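Local coordinates for protein glycerol dehydratase (Clostridium butyricum, PDB 1R9D) that probably dehydrates glycerol to 3-hydroxypropionaldehyde by glycyl-radical chemistry, without using coenzyme B12, at residues R51-K56 with V208-E213; G163-D168 with S524-C529; I276-H281 with A517-L522; A512-A517 with L536-A541. One frame throughout, in Å; residues are numbered along the deposited sequence.

Interaction 1. Residues R51-K56 with V208-E213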
loop_
_atom_site.group_PDB
_atom_site.type_symbol
_atom_site.label_atom_id
_atom_site.label_comp_id
_atom_site.label_asym_id
_atom_site.label_seq_id
_atom_site.Cartn_x
_atom_site.Cartn_y
_atom_site.Cartn_z
ATOM N N ARG A 51 7.087 11.117 -3.263
ATOM C CA ARG A 51 8.461 11.243 -2.792
ATOM C C ARG A 51 9.367 11.838 -3.875
ATOM O O ARG A 51 10.251 12.642 -3.583
ATOM C CB ARG A 51 9.004 9.873 -2.365
ATOM C CG ARG A 51 8.364 9.282 -1.105
ATOM C CD ARG A 51 8.631 10.146 0.127
ATOM N NE ARG A 51 10.039 10.526 0.211
ATOM C CZ ARG A 51 10.580 11.205 1.219
ATOM N NH1 ARG A 51 9.835 11.584 2.250
ATOM N NH2 ARG A 51 11.867 11.525 1.180
ATOM N N ALA A 52 9.155 11.432 -5.125
ATOM C CA ALA A 52 9.963 11.941 -6.229
ATOM C C ALA A 52 9.673 13.423 -6.476
ATOM O O ALA A 52 10.593 14.228 -6.618
ATOM C CB ALA A 52 9.690 11.137 -7.498
ATOM N N LEU A 53 8.391 13.774 -6.519
ATOM C CA LEU A 53 7.979 15.160 -6.751
ATOM C C LEU A 53 8.387 16.077 -5.602
ATOM O O LEU A 53 8.637 17.267 -5.808
ATOM C CB LEU A 53 6.464 15.225 -6.965
ATOM C CG LEU A 53 5.974 14.507 -8.227
ATOM C CD1 LEU A 53 4.466 14.359 -8.196
ATOM C CD2 LEU A 53 6.420 15.288 -9.458
ATOM N N ALA A 54 8.456 15.527 -4.393
ATOM C CA ALA A 54 8.856 16.306 -3.227
ATOM C C ALA A 54 10.350 16.603 -3.316
ATOM O O ALA A 54 10.783 17.733 -3.077
ATOM C CB ALA A 54 8.543 15.543 -1.944
ATOM N N LEU A 55 11.145 15.591 -3.656
ATOM C CA LEU A 55 12.583 15.794 -3.787
ATOM C C LEU A 55 12.824 16.845 -4.872
ATOM O O LEU A 55 13.674 17.719 -4.723
ATOM C CB LEU A 55 13.290 14.479 -4.151
ATOM C CG LEU A 55 14.808 14.574 -4.353
ATOM C CD1 LEU A 55 15.456 15.129 -3.093
ATOM C CD2 LEU A 55 15.388 13.207 -4.679
ATOM N N LYS A 56 12.067 16.759 -5.960
ATOM C CA LYS A 56 12.186 17.718 -7.060
ATOM C C LYS A 56 11.917 19.139 -6.562
ATOM O O LYS A 56 12.697 20.058 -6.824
ATOM C CB LYS A 56 11.187 17.363 -8.167
ATOM C CG LYS A 56 11.126 18.341 -9.335
ATOM C CD LYS A 56 10.103 17.864 -10.369
ATOM C CE LYS A 56 10.147 18.676 -11.660
ATOM N NZ LYS A 56 9.676 20.077 -11.484
ATOM N N VAL A 208 12.166 7.407 -10.380
ATOM C CA VAL A 208 13.624 7.425 -10.384
ATOM C C VAL A 208 14.092 8.488 -11.380
ATOM O O VAL A 208 15.039 9.228 -11.120
ATOM C CB VAL A 208 14.206 6.064 -10.825
ATOM C CG1 VAL A 208 15.686 6.207 -11.155
ATOM C CG2 VAL A 208 14.008 5.030 -9.718
ATOM N N ILE A 209 13.420 8.548 -12.527
ATOM C CA ILE A 209 13.770 9.508 -13.568
ATOM C C ILE A 209 13.569 10.944 -13.092
ATOM O O ILE A 209 14.450 11.790 -13.268
ATOM C CB ILE A 209 12.942 9.246 -14.847
ATOM C CG1 ILE A 209 13.325 7.877 -15.419
ATOM C CG2 ILE A 209 13.190 10.349 -15.876
ATOM C CD1 ILE A 209 12.491 7.430 -16.601
ATOM N N ILE A 210 12.417 11.210 -12.487
ATOM C CA ILE A 210 12.110 12.536 -11.967
ATOM C C ILE A 210 13.155 12.935 -10.924
ATOM O O ILE A 210 13.644 14.071 -10.914
ATOM C CB ILE A 210 10.709 12.560 -11.317
ATOM C CG1 ILE A 210 9.635 12.391 -12.399
ATOM C CG2 ILE A 210 10.503 13.860 -10.543
ATOM C CD1 ILE A 210 8.240 12.166 -11.857
ATOM N N SER A 211 13.501 11.992 -10.051
ATOM C CA SER A 211 14.473 12.250 -8.992
ATOM C C SER A 211 15.863 12.581 -9.520
ATOM O O SER A 211 16.509 13.522 -9.047
ATOM C CB SER A 211 14.554 11.044 -8.048
ATOM O OG SER A 211 13.314 10.832 -7.402
ATOM N N CYS A 212 16.329 11.806 -10.492
ATOM C CA CYS A 212 17.647 12.042 -11.066
ATOM C C CYS A 212 17.680 13.324 -11.897
ATOM O O CYS A 212 18.710 14.000 -11.969
ATOM C CB CYS A 212 18.079 10.840 -11.907
ATOM S SG CYS A 212 18.531 9.387 -10.896
ATOM N N GLU A 213 16.556 13.663 -12.522
ATOM C CA GLU A 213 16.495 14.885 -13.313
ATOM C C GLU A 213 16.573 16.070 -12.359
ATOM O O GLU A 213 17.134 17.114 -12.695
ATOM C CB GLU A 213 15.199 14.939 -14.134
ATOM C CG GLU A 213 15.081 13.806 -15.142
ATOM C CD GLU A 213 13.843 13.898 -16.015
ATOM O OE1 GLU A 213 12.743 14.170 -15.479
ATOM O OE2 GLU A 213 13.968 13.680 -17.241
#
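A52 and S211 stand side by side on two helices that run almost in the same direction, with an angle of 9° between the axes of segments 51-56 and 208-213. The axes approach to 8.5 Å, and the CA atoms of A52 and S211 are 5.3 Å apart. Small side chains at this point permit the close spacing. The methyl of A52 points at the opposite helix, where its CB meets S211 OG at 3.6 Å. That hydroxyl lies beside its own backbone N (chi1 -63°) and is hydrogen-bonded to the carbonyl O of S207, one turn back in the same helix; toward A52 it makes only a van der Waals contact. On the next turn L55 extends a methyl over S211, with L55 CD2 4.1 Å from S211 CB. Helices 47-61 and 197-230 belong to the pyruvate formate lyase-like region of the chain, and here they pack about 26 Å (centre to centre) from the middle of the subunit. One edge of the interface is filled by I210. Its CG2 branch is anti to the backbone N and settles against A52, 3.9 Å from A52 O, a carbonyl already engaged by the N-H of K56. The aliphatic part of K56 crosses I210 obliquely, with K56 CD 4.0 Å from I210 CG2, while the amino group continues beyond it to a salt bridge with E60. Toward the N-terminal side, L53 CD2 brushes I210 CD1 at 4.3 Å. Helix 520-524 covers the S211 and L55 side, with P520 against S211 and F521 against L55.

Interaction 2. Residues G163-D168 with S524-C529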
loop_
_atom_site.group_PDB
_atom_site.type_symbol
_atom_site.label_atom_id
_atom_site.label_comp_id
_atom_site.label_asym_id
_atom_site.label_seq_id
_atom_site.Cartn_x
_atom_site.Cartn_y
_atom_site.Cartn_z
ATOM N N GLY A 163 18.645 5.229 6.237
ATOM C CA GLY A 163 20.045 5.405 5.900
ATOM C C GLY A 163 20.794 4.088 6.033
ATOM O O GLY A 163 20.335 3.062 5.523
ATOM N N HIS A 164 21.939 4.122 6.713
ATOM C CA HIS A 164 22.783 2.938 6.926
ATOM C C HIS A 164 23.014 2.185 5.633
ATOM O O HIS A 164 22.627 1.018 5.481
ATOM C CB HIS A 164 22.153 2.020 7.974
ATOM C CG HIS A 164 22.156 2.610 9.346
ATOM N ND1 HIS A 164 21.402 3.715 9.680
ATOM C CD2 HIS A 164 22.899 2.317 10.440
ATOM C CE1 HIS A 164 21.684 4.079 10.919
ATOM N NE2 HIS A 164 22.589 3.248 11.401
ATOM N N VAL A 165 23.687 2.853 4.709
ATOM C CA VAL A 165 23.920 2.276 3.401
ATOM C C VAL A 165 25.090 2.939 2.687
ATOM O O VAL A 165 25.403 4.104 2.932
ATOM C CB VAL A 165 22.630 2.447 2.548
ATOM C CG1 VAL A 165 22.292 3.933 2.443
ATOM C CG2 VAL A 165 22.802 1.847 1.159
ATOM N N SER A 166 25.756 2.170 1.833
ATOM C CA SER A 166 26.835 2.690 1.010
ATOM C C SER A 166 26.345 2.397 -0.405
ATOM O O SER A 166 26.313 1.239 -0.828
ATOM C CB SER A 166 28.149 1.959 1.271
ATOM O OG SER A 166 29.181 2.506 0.463
ATOM N N VAL A 167 25.930 3.441 -1.121
ATOM C CA VAL A 167 25.424 3.269 -2.477
ATOM C C VAL A 167 26.534 2.961 -3.469
ATOM O O VAL A 167 27.714 2.966 -3.122
ATOM C CB VAL A 167 24.652 4.520 -2.955
ATOM C CG1 VAL A 167 23.529 4.834 -1.982
ATOM C CG2 VAL A 167 25.598 5.708 -3.094
ATOM N N ASP A 168 26.145 2.688 -4.711
ATOM C CA ASP A 168 27.103 2.369 -5.756
ATOM C C ASP A 168 27.725 3.661 -6.296
ATOM O O ASP A 168 27.476 4.040 -7.444
ATOM C CB ASP A 168 26.398 1.626 -6.893
ATOM C CG ASP A 168 27.356 0.839 -7.768
ATOM O OD1 ASP A 168 28.567 1.162 -7.790
ATOM O OD2 ASP A 168 26.894 -0.102 -8.454
ATOM N N SER A 524 17.751 4.076 -6.706
ATOM C CA SER A 524 18.307 4.007 -8.050
ATOM C C SER A 524 19.790 3.661 -8.063
ATOM O O SER A 524 20.317 3.222 -9.083
ATOM C CB SER A 524 18.080 5.336 -8.784
ATOM O OG SER A 524 18.854 6.381 -8.215
ATOM N N MET A 525 20.458 3.852 -6.929
ATOM C CA MET A 525 21.886 3.583 -6.839
ATOM C C MET A 525 22.262 2.298 -6.098
ATOM O O MET A 525 23.411 2.130 -5.693
ATOM C CB MET A 525 22.591 4.783 -6.197
ATOM C CG MET A 525 22.411 6.067 -6.997
ATOM S SD MET A 525 23.183 7.493 -6.218
ATOM C CE MET A 525 22.029 7.820 -4.929
ATOM N N VAL A 526 21.300 1.397 -5.925
ATOM C CA VAL A 526 21.552 0.119 -5.253
ATOM C C VAL A 526 20.968 -0.996 -6.123
ATOM O O VAL A 526 19.803 -0.952 -6.510
ATOM C CB VAL A 526 20.915 0.080 -3.850
ATOM C CG1 VAL A 526 21.217 -1.267 -3.179
ATOM C CG2 VAL A 526 21.470 1.220 -3.007
ATOM N N ASP A 527 21.792 -1.995 -6.413
ATOM C CA ASP A 527 21.413 -3.094 -7.296
ATOM C C ASP A 527 20.112 -3.854 -7.188
ATOM O O ASP A 527 19.626 -4.194 -6.111
ATOM C CB ASP A 527 22.555 -4.094 -7.391
ATOM C CG ASP A 527 23.538 -3.726 -8.474
ATOM O OD1 ASP A 527 24.549 -4.443 -8.639
ATOM O OD2 ASP A 527 23.287 -2.711 -9.166
ATOM N N ASN A 528 19.580 -4.123 -8.377
ATOM C CA ASN A 528 18.340 -4.830 -8.593
ATOM C C ASN A 528 17.124 -3.925 -8.430
ATOM O O ASN A 528 16.070 -4.238 -8.958
ATOM C CB ASN A 528 18.253 -6.055 -7.682
ATOM C CG ASN A 528 19.404 -7.029 -7.900
ATOM O OD1 ASN A 528 20.355 -6.737 -8.631
ATOM N ND2 ASN A 528 19.327 -8.189 -7.256
ATOM N N CYS A 529 17.256 -2.793 -7.735
ATOM C CA CYS A 529 16.095 -1.914 -7.584
ATOM C C CYS A 529 15.523 -1.519 -8.947
ATOM O O CYS A 529 14.335 -1.708 -9.196
ATOM C CB CYS A 529 16.441 -0.661 -6.776
ATOM S SG CYS A 529 16.566 -0.972 -4.980
HETATM O O HOH W 1 23.807 -0.044 -8.515
#
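V167 CG1 lies anti to its carbonyl carbon (chi1 -56°), which turns it to V526 CG2 at 4.3 Å, while the backbones bring V167 CB and M525 CB to 3.9 Å. These residues belong to two irregular connections: 163-168 leads into helix 169-190, for which D168 is the N-cap residue, and 524-529 joins helix 520-524 to helix 529-532 through a type II beta turn from V526 to C529. One direct hydrogen bond ties the backbones together. D168 N donates to M525 O over 3.0 Å, with an N-H...O angle of 159°, and approaches almost in line with the C=O bond. The same oxygen, M525 O, has D168 CB against it at 3.3 Å, with V167 CB somewhat farther away. V526 supplies the apolar side of the contact, its CG2 also touching V165 CG2 at 4.4 Å. Behind these side chains, I270 and I274 of helix 260-277 pack on M525, closing a buried apolar layer. Earlier in the same loop, H164 NE2 is hydrogen-bonded to O2 of a bound glycerol; the contact itself lies farther off, with the side chain of V165 about 10 Å from the glycerol. The two aspartates meet through water. D168 OD1 caps the backbone N of K171, leaving OD2 turned toward D527 OD2; mutual repulsion between these oxygens would probably be eased by the water they share. Water 1 donates one hydrogen to D168 OD2 at 3.1 Å and another to D527 OD2 at 2.8 Å.

Interaction 3. Residues I276-H281 with A517-L522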
loop_
_atom_site.group_PDB
_atom_site.type_symbol
_atom_site.label_atom_id
_atom_site.label_comp_id
_atom_site.label_asym_id
_atom_site.label_seq_id
_atom_site.Cartn_x
_atom_site.Cartn_y
_atom_site.Cartn_z
ATOM N N ILE A 276 19.507 14.902 1.504
ATOM C CA ILE A 276 18.417 15.859 1.331
ATOM C C ILE A 276 17.117 15.058 1.214
ATOM O O ILE A 276 16.076 15.456 1.726
ATOM C CB ILE A 276 18.618 16.726 0.066
ATOM C CG1 ILE A 276 19.884 17.572 0.221
ATOM C CG2 ILE A 276 17.400 17.623 -0.152
ATOM C CD1 ILE A 276 20.186 18.471 -0.970
ATOM N N GLU A 277 17.192 13.907 0.556
ATOM C CA GLU A 277 16.017 13.060 0.399
ATOM C C GLU A 277 15.569 12.493 1.744
ATOM O O GLU A 277 14.375 12.436 2.038
ATOM C CB GLU A 277 16.312 11.909 -0.573
ATOM C CG GLU A 277 15.160 10.921 -0.710
ATOM C CD GLU A 277 15.425 9.843 -1.753
ATOM O OE1 GLU A 277 16.450 9.138 -1.637
ATOM O OE2 GLU A 277 14.601 9.702 -2.687
ATOM N N SER A 278 16.531 12.079 2.564
ATOM C CA SER A 278 16.217 11.504 3.869
ATOM C C SER A 278 17.322 11.823 4.864
ATOM O O SER A 278 18.452 12.094 4.468
ATOM C CB SER A 278 16.069 9.980 3.744
ATOM O OG SER A 278 15.895 9.376 5.016
ATOM N N ASN A 279 16.996 11.785 6.153
ATOM C CA ASN A 279 17.994 12.076 7.175
ATOM C C ASN A 279 18.489 10.835 7.911
ATOM O O ASN A 279 19.012 10.932 9.015
ATOM C CB ASN A 279 17.472 13.118 8.177
ATOM C CG ASN A 279 16.371 12.592 9.070
ATOM O OD1 ASN A 279 15.736 11.579 8.780
ATOM N ND2 ASN A 279 16.126 13.299 10.173
ATOM N N GLY A 280 18.313 9.661 7.314
ATOM C CA GLY A 280 18.842 8.479 7.969
ATOM C C GLY A 280 20.342 8.720 7.984
ATOM O O GLY A 280 20.882 9.260 7.009
ATOM N N HIS A 281 21.027 8.371 9.071
ATOM C CA HIS A 281 22.465 8.596 9.103
ATOM C C HIS A 281 23.253 7.356 8.688
ATOM O O HIS A 281 22.689 6.410 8.136
ATOM C CB HIS A 281 22.926 9.119 10.479
ATOM C CG HIS A 281 22.593 8.223 11.631
ATOM N ND1 HIS A 281 21.618 8.533 12.555
ATOM C CD2 HIS A 281 23.128 7.044 12.030
ATOM C CE1 HIS A 281 21.568 7.584 13.473
ATOM N NE2 HIS A 281 22.474 6.669 13.177
ATOM N N ALA A 517 7.235 6.138 2.930
ATOM C CA ALA A 517 8.468 6.793 2.513
ATOM C C ALA A 517 9.430 5.972 1.648
ATOM O O ALA A 517 10.612 5.845 1.969
ATOM C CB ALA A 517 9.212 7.344 3.747
ATOM N N PRO A 518 8.933 5.384 0.548
ATOM C CA PRO A 518 9.858 4.617 -0.291
ATOM C C PRO A 518 10.742 5.683 -0.948
ATOM O O PRO A 518 10.248 6.757 -1.299
ATOM C CB PRO A 518 8.922 3.903 -1.266
ATOM C CG PRO A 518 7.781 4.872 -1.401
ATOM C CD PRO A 518 7.557 5.314 0.027
ATOM N N LEU A 519 12.035 5.409 -1.102
ATOM C CA LEU A 519 12.959 6.403 -1.655
ATOM C C LEU A 519 13.456 6.159 -3.080
ATOM O O LEU A 519 14.295 5.291 -3.316
ATOM C CB LEU A 519 14.161 6.549 -0.717
ATOM C CG LEU A 519 13.825 6.846 0.749
ATOM C CD1 LEU A 519 15.115 7.126 1.506
ATOM C CD2 LEU A 519 12.889 8.045 0.854
ATOM N N PRO A 520 12.969 6.960 -4.045
ATOM C CA PRO A 520 13.336 6.860 -5.464
ATOM C C PRO A 520 14.813 7.116 -5.768
ATOM O O PRO A 520 15.457 6.326 -6.457
ATOM C CB PRO A 520 12.444 7.913 -6.137
ATOM C CG PRO A 520 11.333 8.131 -5.170
ATOM C CD PRO A 520 12.009 8.057 -3.837
ATOM N N PHE A 521 15.350 8.222 -5.260
ATOM C CA PHE A 521 16.743 8.564 -5.537
ATOM C C PHE A 521 17.744 7.552 -4.976
ATOM O O PHE A 521 18.578 7.016 -5.709
ATOM C CB PHE A 521 17.061 9.969 -5.007
ATOM C CG PHE A 521 18.442 10.451 -5.362
ATOM C CD1 PHE A 521 19.440 10.525 -4.394
ATOM C CD2 PHE A 521 18.752 10.804 -6.672
ATOM C CE1 PHE A 521 20.732 10.943 -4.723
ATOM C CE2 PHE A 521 20.039 11.223 -7.016
ATOM C CZ PHE A 521 21.033 11.294 -6.039
ATOM N N LEU A 522 17.660 7.291 -3.678
ATOM C CA LEU A 522 18.569 6.344 -3.043
ATOM C C LEU A 522 18.494 4.962 -3.704
ATOM O O LEU A 522 19.517 4.339 -3.989
ATOM C CB LEU A 522 18.230 6.214 -1.557
ATOM C CG LEU A 522 19.186 5.336 -0.744
ATOM C CD1 LEU A 522 20.521 6.050 -0.605
ATOM C CD2 LEU A 522 18.591 5.043 0.629
#
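E277, the last residue of helix 260-277, carries its carboxylate to the start of helix 520-524 and binds two backbone N-H groups of the first turn there. Helix 520-524 thus has its N-terminal end held by an acid from a different helix, its own N-cap position being occupied by the apolar L519. The side chain leaves CB anti to the backbone N (chi1 176°) and stays extended, which carries it straight across to the other segment. E277 CG slides past L519, 4.0 Å from L519 CD2. E277 CD then lies between two CB atoms, 3.7 Å from L519 CB and 3.6 Å from F521 CB. At the tip the oxygens divide the work. E277 OE1 receives L522 N at 3.0 Å through its syn lone pair, with an N-H...O angle of 150°. The same oxygen also sits at the edge of the F521 ring, near its plane. E277 OE2 accepts F521 N at 3.1 Å, again from the syn side but 16° out of the carboxylate plane. P520 CD presses on E277 OE2 at 3.3 Å. Two grips fix the rotation of the carboxylate, and the positive end of the helix dipole probably favours the charged form of this buried acid. The next residue, S278, rests its CB against L519 CD1. From here the chain continues to H281, whose NE2 is hydrogen-bonded to a bound glycerol. The turn on the way is braced by a weak hydrogen bond from G280 N to S278 OG, 3.3 Å long.

Interaction 4. Residues A512-A517 with L536-A541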
loop_
_atom_site.group_PDB
_atom_site.type_symbol
_atom_site.label_atom_id
_atom_site.label_comp_id
_atom_site.label_asym_id
_atom_site.label_seq_id
_atom_site.Cartn_x
_atom_site.Cartn_y
_atom_site.Cartn_z
ATOM N N ALA A 512 6.061 0.509 7.614
ATOM C CA ALA A 512 5.666 1.917 7.544
ATOM C C ALA A 512 6.503 2.726 6.557
ATOM O O ALA A 512 5.961 3.539 5.805
ATOM C CB ALA A 512 5.726 2.556 8.935
ATOM N N HIS A 513 7.817 2.518 6.560
ATOM C CA HIS A 513 8.696 3.226 5.637
ATOM C C HIS A 513 8.373 2.857 4.198
ATOM O O HIS A 513 8.419 3.704 3.308
ATOM C CB HIS A 513 10.164 2.909 5.932
ATOM C CG HIS A 513 10.757 3.766 7.006
ATOM N ND1 HIS A 513 11.182 5.057 6.773
ATOM C CD2 HIS A 513 10.964 3.534 8.324
ATOM C CE1 HIS A 513 11.624 5.583 7.902
ATOM N NE2 HIS A 513 11.503 4.679 8.858
ATOM N N ALA A 514 8.046 1.591 3.968
ATOM C CA ALA A 514 7.713 1.141 2.623
ATOM C C ALA A 514 6.395 1.746 2.150
ATOM O O ALA A 514 6.251 2.117 0.981
ATOM C CB ALA A 514 7.623 -0.382 2.586
ATOM N N GLU A 515 5.442 1.857 3.068
ATOM C CA GLU A 515 4.121 2.384 2.742
ATOM C C GLU A 515 4.080 3.896 2.570
ATOM O O GLU A 515 3.376 4.402 1.695
ATOM C CB GLU A 515 3.117 1.966 3.823
ATOM C CG GLU A 515 1.657 2.223 3.478
ATOM C CD GLU A 515 0.700 1.544 4.452
ATOM O OE1 GLU A 515 1.022 0.424 4.917
ATOM O OE2 GLU A 515 -0.378 2.120 4.741
ATOM N N ARG A 516 4.840 4.619 3.387
ATOM C CA ARG A 516 4.820 6.076 3.315
ATOM C C ARG A 516 6.082 6.797 2.864
ATOM O O ARG A 516 6.007 7.958 2.449
ATOM C CB ARG A 516 4.359 6.641 4.660
ATOM C CG ARG A 516 2.902 6.325 4.956
ATOM C CD ARG A 516 2.403 6.966 6.243
ATOM N NE ARG A 516 0.969 6.733 6.404
ATOM C CZ ARG A 516 0.230 7.217 7.397
ATOM N NH1 ARG A 516 0.784 7.970 8.340
ATOM N NH2 ARG A 516 -1.070 6.953 7.440
ATOM N N ALA A 517 7.235 6.138 2.930
ATOM C CA ALA A 517 8.468 6.793 2.513
ATOM C C ALA A 517 9.430 5.972 1.648
ATOM O O ALA A 517 10.612 5.845 1.969
ATOM C CB ALA A 517 9.212 7.344 3.747
ATOM N N LEU A 536 14.093 0.167 -2.290
ATOM C CA LEU A 536 14.870 -0.493 -1.250
ATOM C C LEU A 536 13.894 -0.903 -0.147
ATOM O O LEU A 536 13.971 -2.006 0.388
ATOM C CB LEU A 536 15.903 0.494 -0.695
ATOM C CG LEU A 536 17.416 0.304 -0.833
ATOM C CD1 LEU A 536 17.782 -0.720 -1.892
ATOM C CD2 LEU A 536 18.024 1.667 -1.132
ATOM N N GLN A 537 12.965 -0.006 0.180
ATOM C CA GLN A 537 11.977 -0.272 1.216
ATOM C C GLN A 537 11.086 -1.464 0.858
ATOM O O GLN A 537 10.559 -2.139 1.741
ATOM C CB GLN A 537 11.101 0.965 1.454
ATOM C CG GLN A 537 11.840 2.183 2.010
ATOM C CD GLN A 537 12.880 2.728 1.053
ATOM O OE1 GLN A 537 12.645 2.810 -0.150
ATOM N NE2 GLN A 537 14.031 3.117 1.583
ATOM N N ASP A 538 10.924 -1.721 -0.437
ATOM C CA ASP A 538 10.090 -2.833 -0.894
ATOM C C ASP A 538 10.862 -4.107 -1.234
ATOM O O ASP A 538 10.323 -5.005 -1.888
ATOM C CB ASP A 538 9.251 -2.397 -2.097
ATOM C CG ASP A 538 8.185 -1.383 -1.721
ATOM O OD1 ASP A 538 7.287 -1.738 -0.924
ATOM O OD2 ASP A 538 8.245 -0.233 -2.214
ATOM N N GLY A 539 12.118 -4.179 -0.804
ATOM C CA GLY A 539 12.927 -5.368 -1.044
ATOM C C GLY A 539 13.735 -5.445 -2.330
ATOM O O GLY A 539 14.199 -6.524 -2.705
ATOM N N GLY A 540 13.917 -4.316 -3.010
ATOM C CA GLY A 540 14.680 -4.325 -4.249
ATOM C C GLY A 540 16.148 -4.727 -4.167
ATOM O O GLY A 540 16.704 -5.240 -5.138
ATOM N N ALA A 541 16.785 -4.509 -3.019
ATOM C CA ALA A 541 18.198 -4.844 -2.868
ATOM C C ALA A 541 18.485 -6.332 -3.050
ATOM O O ALA A 541 17.634 -7.179 -2.786
ATOM C CB ALA A 541 18.703 -4.386 -1.495
HETATM O O HOH W 2 6.006 1.180 -1.452
#
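Q537 lays its CB over the backbone of A514, 3.6 Å from A514 CA, at the C-terminal end of helix 484-516. In return A514 CB sits against Q537 O at 3.5 Å and D538 OD1 at 3.8 Å, so the alanine methyl is cupped by the type I beta turn from L536 to G539. Q537 CG faces two carbonyl oxygens, H513 O of the last turn at 4.0 Å and A517 O, just past the helix end, at 3.9 Å. The bend at chi2 (64°) turns the glutamine amide to L519, whose N is hydrogen-bonded to Q537 OE1. H513 directs its ring elsewhere, with NE2 bonded to the carbonyl of Y157. At the outer side, water 2 donates to A514 O at 2.6 Å and to D538 OD2 at 2.8 Å; the latter oxygen is also bonded to S535 OG. The residue that would normally supply an N-H to A514 O is P518, which has none to give. No direct hydrogen bond crosses between the segments, so their polar link runs through this water: it meets a carbonyl that the proline leaves without its helical partner, and joins the helix end to the turn.

Starting from the N terminus, interaction 1 is the first to close, bringing helix 197-230 back onto helix 47-61. Segment 163-168 opens interaction 2 inside that loop, so the two cross, and interaction 2 shuts only at 524-529. Interaction 3, from 276-281 to 517-522, lies wholly within this long loop and follows interaction 1 in series. Interaction 4 is short-range: it opens at 512-517, shares A517 with interaction 3, and closes at 536-541, crossing both interactions 2 and 3. Interactions 2 and 3 join 512-541 to 163-168 and 276-281, while R51 on P518 and V208 on S524 add the helix pair of interaction 1. H164 N probably hydrogen-bonds H281 O.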